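Local coordinates for protein aminotransferase (Paracoccus denitrificans, PDB 4GRX) that probably catalyses the pyridoxal-phosphate-dependent transfer of amino groups between amino donors and carbonyl acceptors, as a class III omega-aminotransferase, at residues 17-22 against 54-59; 21-24 against 28-31; 38-43 against 419-424. One frame throughout, in Å; residues are numbered along the deposited sequence.

Contact 1: residues 17-22 against 54-59; sequences QSWEAR and VDVHGR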
loop_
_atom_site.group_PDB
_atom_site.type_symbol
_atom_site.label_atom_id
_atom_site.label_comp_id
_atom_site.label_asym_id
_atom_site.label_seq_id
_atom_site.Cartn_x
_atom_site.Cartn_y
_atom_site.Cartn_z
ATOM N N GLN A 17 -4.757 3.226 33.215
ATOM C CA GLN A 17 -4.218 2.876 31.871
ATOM C C GLN A 17 -3.312 3.970 31.286
ATOM O O GLN A 17 -3.784 4.947 30.698
ATOM C CB GLN A 17 -5.368 2.547 30.909
ATOM C CG GLN A 17 -5.836 1.093 30.938
ATOM C CD GLN A 17 -4.687 0.108 30.757
ATOM O OE1 GLN A 17 -3.890 -0.099 31.681
ATOM N NE2 GLN A 17 -4.590 -0.502 29.560
ATOM N N SER A 18 -2.005 3.801 31.447
ATOM C CA SER A 18 -1.042 4.739 30.894
ATOM C C SER A 18 -0.954 4.604 29.372
ATOM O O SER A 18 -1.437 3.639 28.795
ATOM C CB SER A 18 0.324 4.469 31.495
ATOM O OG SER A 18 0.860 3.297 30.926
ATOM N N TRP A 19 -0.317 5.568 28.725
ATOM C CA TRP A 19 -0.124 5.500 27.288
ATOM C C TRP A 19 0.768 4.352 26.932
ATOM O O TRP A 19 0.502 3.620 25.985
ATOM C CB TRP A 19 0.459 6.799 26.776
ATOM C CG TRP A 19 -0.564 7.893 26.715
ATOM C CD1 TRP A 19 -0.753 8.933 27.617
ATOM C CD2 TRP A 19 -1.593 8.089 25.686
ATOM N NE1 TRP A 19 -1.788 9.738 27.223
ATOM C CE2 TRP A 19 -2.340 9.291 26.079
ATOM C CE3 TRP A 19 -1.958 7.419 24.523
ATOM C CZ2 TRP A 19 -3.400 9.781 25.326
ATOM C CZ3 TRP A 19 -3.029 7.928 23.768
ATOM C CH2 TRP A 19 -3.737 9.080 24.169
ATOM N N GLU A 20 1.833 4.178 27.707
ATOM C CA GLU A 20 2.760 3.074 27.512
ATOM C C GLU A 20 2.018 1.744 27.637
ATOM O O GLU A 20 2.202 0.849 26.815
ATOM C CB GLU A 20 3.911 3.155 28.521
ATOM C CG GLU A 20 4.832 4.354 28.341
ATOM C CD GLU A 20 4.306 5.649 28.963
ATOM O OE1 GLU A 20 3.240 5.644 29.633
ATOM O OE2 GLU A 20 4.983 6.687 28.780
ATOM N N ALA A 21 1.165 1.628 28.652
ATOM C CA ALA A 21 0.440 0.388 28.865
ATOM C C ALA A 21 -0.479 0.109 27.687
ATOM O O ALA A 21 -0.382 -0.948 27.067
ATOM C CB ALA A 21 -0.340 0.432 30.161
ATOM N N ARG A 22 -1.350 1.066 27.376
ATOM C CA ARG A 22 -2.256 0.965 26.233
ATOM C C ARG A 22 -1.555 0.569 24.928
ATOM O O ARG A 22 -2.047 -0.297 24.193
ATOM C CB ARG A 22 -3.070 2.255 26.065
ATOM C CG ARG A 22 -4.120 2.428 27.155
ATOM C CD ARG A 22 -4.459 3.878 27.426
ATOM N NE ARG A 22 -5.294 4.452 26.381
ATOM C CZ ARG A 22 -5.421 5.763 26.161
ATOM N NH1 ARG A 22 -4.752 6.646 26.918
ATOM N NH2 ARG A 22 -6.209 6.195 25.178
ATOM N N VAL A 54 7.230 16.209 20.255
ATOM C CA VAL A 54 6.929 16.379 21.683
ATOM C C VAL A 54 6.017 15.235 22.102
ATOM O O VAL A 54 4.972 15.029 21.477
ATOM C CB VAL A 54 6.190 17.719 21.939
ATOM C CG1 VAL A 54 5.782 17.872 23.395
ATOM C CG2 VAL A 54 7.043 18.892 21.495
ATOM N N ASP A 55 6.394 14.498 23.149
ATOM C CA ASP A 55 5.560 13.377 23.614
ATOM C C ASP A 55 4.508 13.761 24.659
ATOM O O ASP A 55 4.344 14.935 25.005
ATOM C CB ASP A 55 6.401 12.159 24.048
ATOM C CG ASP A 55 7.207 12.393 25.322
ATOM O OD1 ASP A 55 6.901 13.338 26.079
ATOM O OD2 ASP A 55 8.146 11.603 25.578
ATOM N N VAL A 56 3.801 12.754 25.152
ATOM C CA VAL A 56 2.697 12.951 26.072
ATOM C C VAL A 56 3.120 13.395 27.468
ATOM O O VAL A 56 2.295 13.905 28.236
ATOM C CB VAL A 56 1.882 11.668 26.211
ATOM C CG1 VAL A 56 0.982 11.483 24.987
ATOM C CG2 VAL A 56 2.805 10.474 26.437
ATOM N N HIS A 57 4.390 13.188 27.806
ATOM C CA HIS A 57 4.908 13.664 29.075
ATOM C C HIS A 57 5.502 15.035 28.933
ATOM O O HIS A 57 6.100 15.560 29.870
ATOM C CB HIS A 57 5.926 12.678 29.640
ATOM C CG HIS A 57 5.372 11.285 29.836
ATOM N ND1 HIS A 57 4.383 11.008 30.723
ATOM C CD2 HIS A 57 5.708 10.072 29.225
ATOM C CE1 HIS A 57 4.099 9.696 30.679
ATOM N NE2 HIS A 57 4.913 9.123 29.755
ATOM N N GLY A 58 5.332 15.628 27.755
ATOM C CA GLY A 58 5.916 16.929 27.445
ATOM C C GLY A 58 7.393 16.913 27.074
ATOM O O GLY A 58 7.999 17.980 26.888
ATOM N N ARG A 59 7.987 15.723 26.964
ATOM C CA ARG A 59 9.401 15.616 26.619
ATOM C C ARG A 59 9.603 15.883 25.129
ATOM O O ARG A 59 8.890 15.344 24.294
ATOM C CB ARG A 59 9.976 14.260 27.039
ATOM C CG ARG A 59 11.464 14.305 27.378
ATOM C CD ARG A 59 12.056 12.920 27.634
ATOM N NE ARG A 59 11.716 12.399 28.964
ATOM C CZ ARG A 59 10.735 11.529 29.234
ATOM N NH1 ARG A 59 9.947 11.041 28.267
ATOM N NH2 ARG A 59 10.548 11.141 30.493
#
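Val56 and His57, the two central residues of a type I beta turn linking strands 52-55 and 60-63, meet Trp19 and Glu20 in the first turn of helix 19-26. Ser18 is the N-cap of this helix: its OG accepts from Ala21 N at 2.8 Å. Trp19 then presents an indole face to the turn. Val56 CG1 sits over its five-membered ring, 4.0 Å from the centroid and close to the ring normal, a CH-pi contact for which a branched aliphatic side chain is well shaped. The other indole face is covered by Arg22 NH1, 3.5 Å above the plane, so the indole is held between a methyl and a cation.

One residue on, the contact turns polar. His57 NE2 donates to Glu20 OE2 at 2.6 Å, with an N-H...O angle of 168°. The oxygen uses its syn lone pair, and carboxylate and imidazole planes lie only 12° apart, a nearly flat pairing at the ring edge. Glu20 reaches the ring through a bend about its CB-CG bond (chi2 82°). The bond would probably favour a negative glutamate and could raise the basicity of the imidazole.

Asp55 suits the first position of the turn. Its OD1 accepts from Arg59 N at 2.8 Å and weakly from His57 N, while OD2 forms a salt bridge with Arg59 NH1, whose hydrogen bond is weak, and is also hydrogen-bonded to Tyr61 OH. Gly58 takes the positive phi that glycine adopts easily. With Gly58 N bonded to Asp55 O and Asp55 N to Arg59 O, this is the classic beta hairpin with a type I turn and G1 bulge, here packed on a capped helix start.

Contact 2: residues 21-24 against 28-31; sequences ARAE and LYGF. With DAV (delta-amino valeric acid), chain F.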
loop_
_atom_site.group_PDB
_atom_site.type_symbol
_atom_site.label_atom_id
_atom_site.label_comp_id
_atom_site.label_asym_id
_atom_site.label_seq_id
_atom_site.Cartn_x
_atom_site.Cartn_y
_atom_site.Cartn_z
ATOM N N ALA A 21 1.165 1.628 28.652
ATOM C CA ALA A 21 0.440 0.388 28.865
ATOM C C ALA A 21 -0.479 0.109 27.687
ATOM O O ALA A 21 -0.382 -0.948 27.067
ATOM C CB ALA A 21 -0.340 0.432 30.161
ATOM N N ARG A 22 -1.350 1.066 27.376
ATOM C CA ARG A 22 -2.256 0.965 26.233
ATOM C C ARG A 22 -1.555 0.569 24.928
ATOM O O ARG A 22 -2.047 -0.297 24.193
ATOM C CB ARG A 22 -3.070 2.255 26.065
ATOM C CG ARG A 22 -4.120 2.428 27.155
ATOM C CD ARG A 22 -4.459 3.878 27.426
ATOM N NE ARG A 22 -5.294 4.452 26.381
ATOM C CZ ARG A 22 -5.421 5.763 26.161
ATOM N NH1 ARG A 22 -4.752 6.646 26.918
ATOM N NH2 ARG A 22 -6.209 6.195 25.178
ATOM N N ALA A 23 -0.397 1.169 24.664
ATOM C CA ALA A 23 0.359 0.862 23.457
ATOM C C ALA A 23 0.782 -0.601 23.412
ATOM O O ALA A 23 0.584 -1.251 22.402
ATOM C CB ALA A 23 1.549 1.794 23.309
ATOM N N GLU A 24 1.315 -1.125 24.516
ATOM C CA GLU A 24 1.791 -2.516 24.584
ATOM C C GLU A 24 0.667 -3.531 24.427
ATOM O O GLU A 24 0.859 -4.589 23.830
ATOM C CB GLU A 24 2.534 -2.779 25.901
ATOM C CG GLU A 24 3.650 -3.814 25.798
ATOM C CD GLU A 24 4.826 -3.560 26.767
ATOM O OE1 GLU A 24 5.592 -2.556 26.595
ATOM O OE2 GLU A 24 5.006 -4.396 27.693
ATOM N N LEU A 28 0.785 -4.404 17.516
ATOM C CA LEU A 28 1.804 -5.297 17.037
ATOM C C LEU A 28 2.799 -4.381 16.374
ATOM O O LEU A 28 2.501 -3.786 15.335
ATOM C CB LEU A 28 1.224 -6.266 16.026
ATOM C CG LEU A 28 2.079 -7.508 15.823
ATOM C CD1 LEU A 28 1.162 -8.639 15.423
ATOM C CD2 LEU A 28 3.150 -7.306 14.760
ATOM N N TYR A 29 3.972 -4.238 16.979
ATOM C CA TYR A 29 4.947 -3.233 16.526
ATOM C C TYR A 29 5.714 -3.709 15.299
ATOM O O TYR A 29 6.099 -4.876 15.211
ATOM C CB TYR A 29 5.957 -2.921 17.621
ATOM C CG TYR A 29 5.395 -2.369 18.897
ATOM C CD1 TYR A 29 5.457 -1.008 19.171
ATOM C CD2 TYR A 29 4.828 -3.207 19.851
ATOM C CE1 TYR A 29 4.956 -0.495 20.361
ATOM C CE2 TYR A 29 4.320 -2.701 21.040
ATOM C CZ TYR A 29 4.395 -1.346 21.292
ATOM O OH TYR A 29 3.901 -0.843 22.469
ATOM N N GLY A 30 5.933 -2.798 14.358
ATOM C CA GLY A 30 6.764 -3.081 13.208
ATOM C C GLY A 30 8.078 -2.342 13.309
ATOM O O GLY A 30 8.105 -1.152 13.672
ATOM N N PHE A 31 9.162 -3.048 12.972
ATOM C CA PHE A 31 10.516 -2.487 12.973
ATOM C C PHE A 31 10.760 -1.797 14.296
ATOM O O PHE A 31 11.146 -0.636 14.338
ATOM C CB PHE A 31 10.701 -1.478 11.844
ATOM C CG PHE A 31 10.897 -2.095 10.487
ATOM C CD1 PHE A 31 12.007 -2.887 10.215
ATOM C CD2 PHE A 31 9.985 -1.845 9.457
ATOM C CE1 PHE A 31 12.186 -3.428 8.951
ATOM C CE2 PHE A 31 10.170 -2.381 8.189
ATOM C CZ PHE A 31 11.269 -3.169 7.939
HETATM O OXT DAV F . 15.513 -1.639 7.848
HETATM O O DAV F . 15.303 -1.258 10.055
HETATM C CB DAV F . 13.240 0.369 7.724
HETATM C CG DAV F . 13.035 1.739 7.088
HETATM C CD DAV F . 11.628 1.802 6.504
HETATM N N DAV F . 11.583 2.681 5.330
HETATM C C DAV F . 15.152 -0.947 8.842
HETATM C C1 DAV F . 14.525 0.442 8.562
#
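Tyr29 lies in the loop after helix 19-26 and sends its phenol back against Ala23 and Glu24, in an N-terminal part of the fold type I aminotransferase that leads to the active site. The tight side is at Ala23. Its small methyl lets the hydroxyl come up to the helix, with Ala23 CB 3.6 Å from Tyr29 OH and the carbonyl carbon Ala23 C 3.3 Å from that same Tyr29 OH. Tyr29 CG stands beside its own backbone N (chi1 -60°), which sends the ring toward the helix, against the run of the loop. This buried hydroxyl is satisfied by a hydrogen bond to Thr42 OG1, while Met34 and Val37 of helix 34-40 pack on the tyrosine.

The looser side belongs to Glu24, partly exposed, whose CB comes no nearer than 4.2 Å to Tyr29 OH; its carboxylate reaches His38 of helix 34-40, where Glu24 OE2 and His38 ND1 probably form a hydrogen bond.

At the far end of the loop, Phe31 belongs to the ligand pocket, beside Tyr162 and Tyr177, and meets Phe97 of the second subunit edge-to-face. With an alanine here, the ligand chain would probably lose the aromatic face it lies against, and that Phe97 its ring partner. The delta-amino valeric acid places its CB 4.0 Å above the Phe31 ring, over the centre, and Phe31 CD1 is 3.7 Å from ligand atom O.

Contact 3: residues 38-43 against 419-424; sequences HQRGTV and CTDLGL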
loop_
_atom_site.group_PDB
_atom_site.type_symbol
_atom_site.label_atom_id
_atom_site.label_comp_id
_atom_site.label_asym_id
_atom_site.label_seq_id
_atom_site.Cartn_x
_atom_site.Cartn_y
_atom_site.Cartn_z
ATOM N N HIS A 38 9.948 -2.718 25.729
ATOM C CA HIS A 38 9.454 -3.295 26.982
ATOM C C HIS A 38 10.047 -2.611 28.175
ATOM O O HIS A 38 9.337 -2.239 29.104
ATOM C CB HIS A 38 9.732 -4.790 27.036
ATOM C CG HIS A 38 8.813 -5.599 26.167
ATOM N ND1 HIS A 38 7.481 -5.368 26.109
ATOM C CD2 HIS A 38 9.064 -6.667 25.312
ATOM C CE1 HIS A 38 6.908 -6.241 25.254
ATOM N NE2 HIS A 38 7.874 -7.039 24.769
ATOM N N GLN A 39 11.364 -2.428 28.128
ATOM C CA GLN A 39 12.132 -1.811 29.189
ATOM C C GLN A 39 11.865 -0.293 29.301
ATOM O O GLN A 39 11.815 0.237 30.400
ATOM C CB GLN A 39 13.618 -2.123 28.965
ATOM C CG GLN A 39 14.603 -1.581 29.987
ATOM C CD GLN A 39 15.989 -1.350 29.372
ATOM O OE1 GLN A 39 16.120 -1.088 28.162
ATOM N NE2 GLN A 39 17.032 -1.441 30.203
ATOM N N ARG A 40 11.663 0.387 28.173
ATOM C CA ARG A 40 11.562 1.860 28.157
ATOM C C ARG A 40 10.141 2.384 28.022
ATOM O O ARG A 40 9.845 3.492 28.447
ATOM C CB ARG A 40 12.404 2.456 27.022
ATOM C CG ARG A 40 13.906 2.260 27.168
ATOM C CD ARG A 40 14.646 2.642 25.892
ATOM N NE ARG A 40 14.605 4.084 25.623
ATOM C CZ ARG A 40 15.415 4.999 26.173
ATOM N NH1 ARG A 40 16.364 4.656 27.050
ATOM N NH2 ARG A 40 15.274 6.277 25.829
ATOM N N GLY A 41 9.267 1.599 27.413
ATOM C CA GLY A 41 7.943 2.078 27.060
ATOM C C GLY A 41 7.928 2.698 25.671
ATOM O O GLY A 41 8.941 3.199 25.173
ATOM N N THR A 42 6.766 2.632 25.039
ATOM C CA THR A 42 6.539 3.270 23.770
ATOM C C THR A 42 6.508 4.761 24.038
ATOM O O THR A 42 5.918 5.196 25.010
ATOM C CB THR A 42 5.183 2.844 23.211
ATOM O OG1 THR A 42 5.125 1.418 23.129
ATOM C CG2 THR A 42 4.946 3.454 21.850
ATOM N N VAL A 43 7.174 5.535 23.191
ATOM C CA VAL A 43 7.126 6.986 23.261
ATOM C C VAL A 43 5.954 7.419 22.389
ATOM O O VAL A 43 5.950 7.174 21.170
ATOM C CB VAL A 43 8.440 7.615 22.746
ATOM C CG1 VAL A 43 8.347 9.134 22.733
ATOM C CG2 VAL A 43 9.624 7.128 23.580
ATOM N N CYS A 419 20.715 8.470 22.502
ATOM C CA CYS A 419 20.320 9.685 21.762
ATOM C C CYS A 419 18.948 10.188 22.192
ATOM O O CYS A 419 18.781 11.364 22.522
ATOM C CB CYS A 419 20.310 9.421 20.257
ATOM S SG CYS A 419 21.908 9.696 19.462
ATOM N N THR A 420 17.971 9.282 22.178
ATOM C CA THR A 420 16.644 9.582 22.667
ATOM C C THR A 420 16.703 10.187 24.075
ATOM O O THR A 420 16.029 11.162 24.343
ATOM C CB THR A 420 15.733 8.333 22.584
ATOM O OG1 THR A 420 15.545 8.005 21.209
ATOM C CG2 THR A 420 14.354 8.580 23.201
ATOM N N ASP A 421 17.531 9.638 24.957
ATOM C CA ASP A 421 17.583 10.125 26.344
ATOM C C ASP A 421 18.115 11.524 26.453
ATOM O O ASP A 421 17.827 12.197 27.430
ATOM C CB ASP A 421 18.411 9.211 27.243
ATOM C CG ASP A 421 17.712 7.917 27.536
ATOM O OD1 ASP A 421 16.460 7.893 27.499
ATOM O OD2 ASP A 421 18.407 6.916 27.790
ATOM N N LEU A 422 18.878 11.943 25.442
ATOM C CA LEU A 422 19.463 13.287 25.362
ATOM C C LEU A 422 18.640 14.244 24.495
ATOM O O LEU A 422 19.080 15.356 24.196
ATOM C CB LEU A 422 20.875 13.198 24.793
ATOM C CG LEU A 422 21.871 12.402 25.627
ATOM C CD1 LEU A 422 22.970 11.846 24.731
ATOM C CD2 LEU A 422 22.429 13.246 26.767
ATOM N N GLY A 423 17.462 13.794 24.069
ATOM C CA GLY A 423 16.580 14.610 23.250
ATOM C C GLY A 423 16.908 14.651 21.769
ATOM O O GLY A 423 16.660 15.670 21.118
ATOM N N LEU A 424 17.444 13.551 21.224
ATOM C CA LEU A 424 17.775 13.483 19.791
ATOM C C LEU A 424 17.240 12.207 19.180
ATOM O O LEU A 424 17.701 11.122 19.522
ATOM C CB LEU A 424 19.304 13.605 19.544
ATOM C CG LEU A 424 19.905 13.276 18.152
ATOM C CD1 LEU A 424 19.485 14.290 17.110
ATOM C CD2 LEU A 424 21.427 13.166 18.152
#
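Asp421 OD1 is gripped by both terminal nitrogens of Arg40: NH2 donates to it at 2.6 Å, and NH1 adds a weak bond at 3.3 Å. Arg40 NH1 has a better partner in Asp421 OD2, at 3.1 Å with an N-H...O angle of 166°. The guanidinium meets the carboxylate end-on, one nitrogen to each oxygen. The match is not flat, for the two planes are 39° apart. OD2 is approached on its syn side, whereas NH2 comes to OD1 from above the carboxylate plane. A bend in the Arg40 chain at its third torsion (69°) turns the guanidinium to face the acid. Thr420 completes the contact, its CG2 lying at the guanidinium edge, 3.6 Å from Arg40 NH2; the methyl can pack there without competing for a bond.

Both partners stand near the C-terminal ends of helices. Gly41 follows Arg40 with a positive phi, at angles where a CB would press on the preceding carbonyl oxygen, turning the chain from helix 34-40 into strand 43-49, where Val43 joins a parallel ladder with a strand of the second subunit. Helix 411-421 closes in a Schellman motif: Gly423, its positive phi easily reached without a side chain, is the C-prime residue, with Leu424 N bonded to Cys419 O and Gly423 N to Thr420 O.

At the partially negative C-terminal end of a helix an arginine is probably well placed and an aspartate less so. The salt bridge therefore probably offsets an unfavourable charge at Asp421, while its surface position makes it likely to weaken as salt concentration rises.

Overall arrangement
The three contacts lie on the same side of the chain's centre, their own centres about 12 to 14 Å apart, and each touches the second subunit. Contacts 1 and 2 both use helix 19-26 and overlap at Ala21 and Arg22; contact 2 closes before contact 3 opens on the next helix, 34-40, and contact 3 crosses contact 1 along the chain. Thr42 ties them together: its carbonyl packs on Glu20 of contact 1, and its OG1 on the methyl of Ala23 of contact 2. Strands 52-55 and 424-425 belong to one four-stranded sheet with 43-49. The N-terminal helices thus connect this sheet, the subunit interface and the ligand pocket.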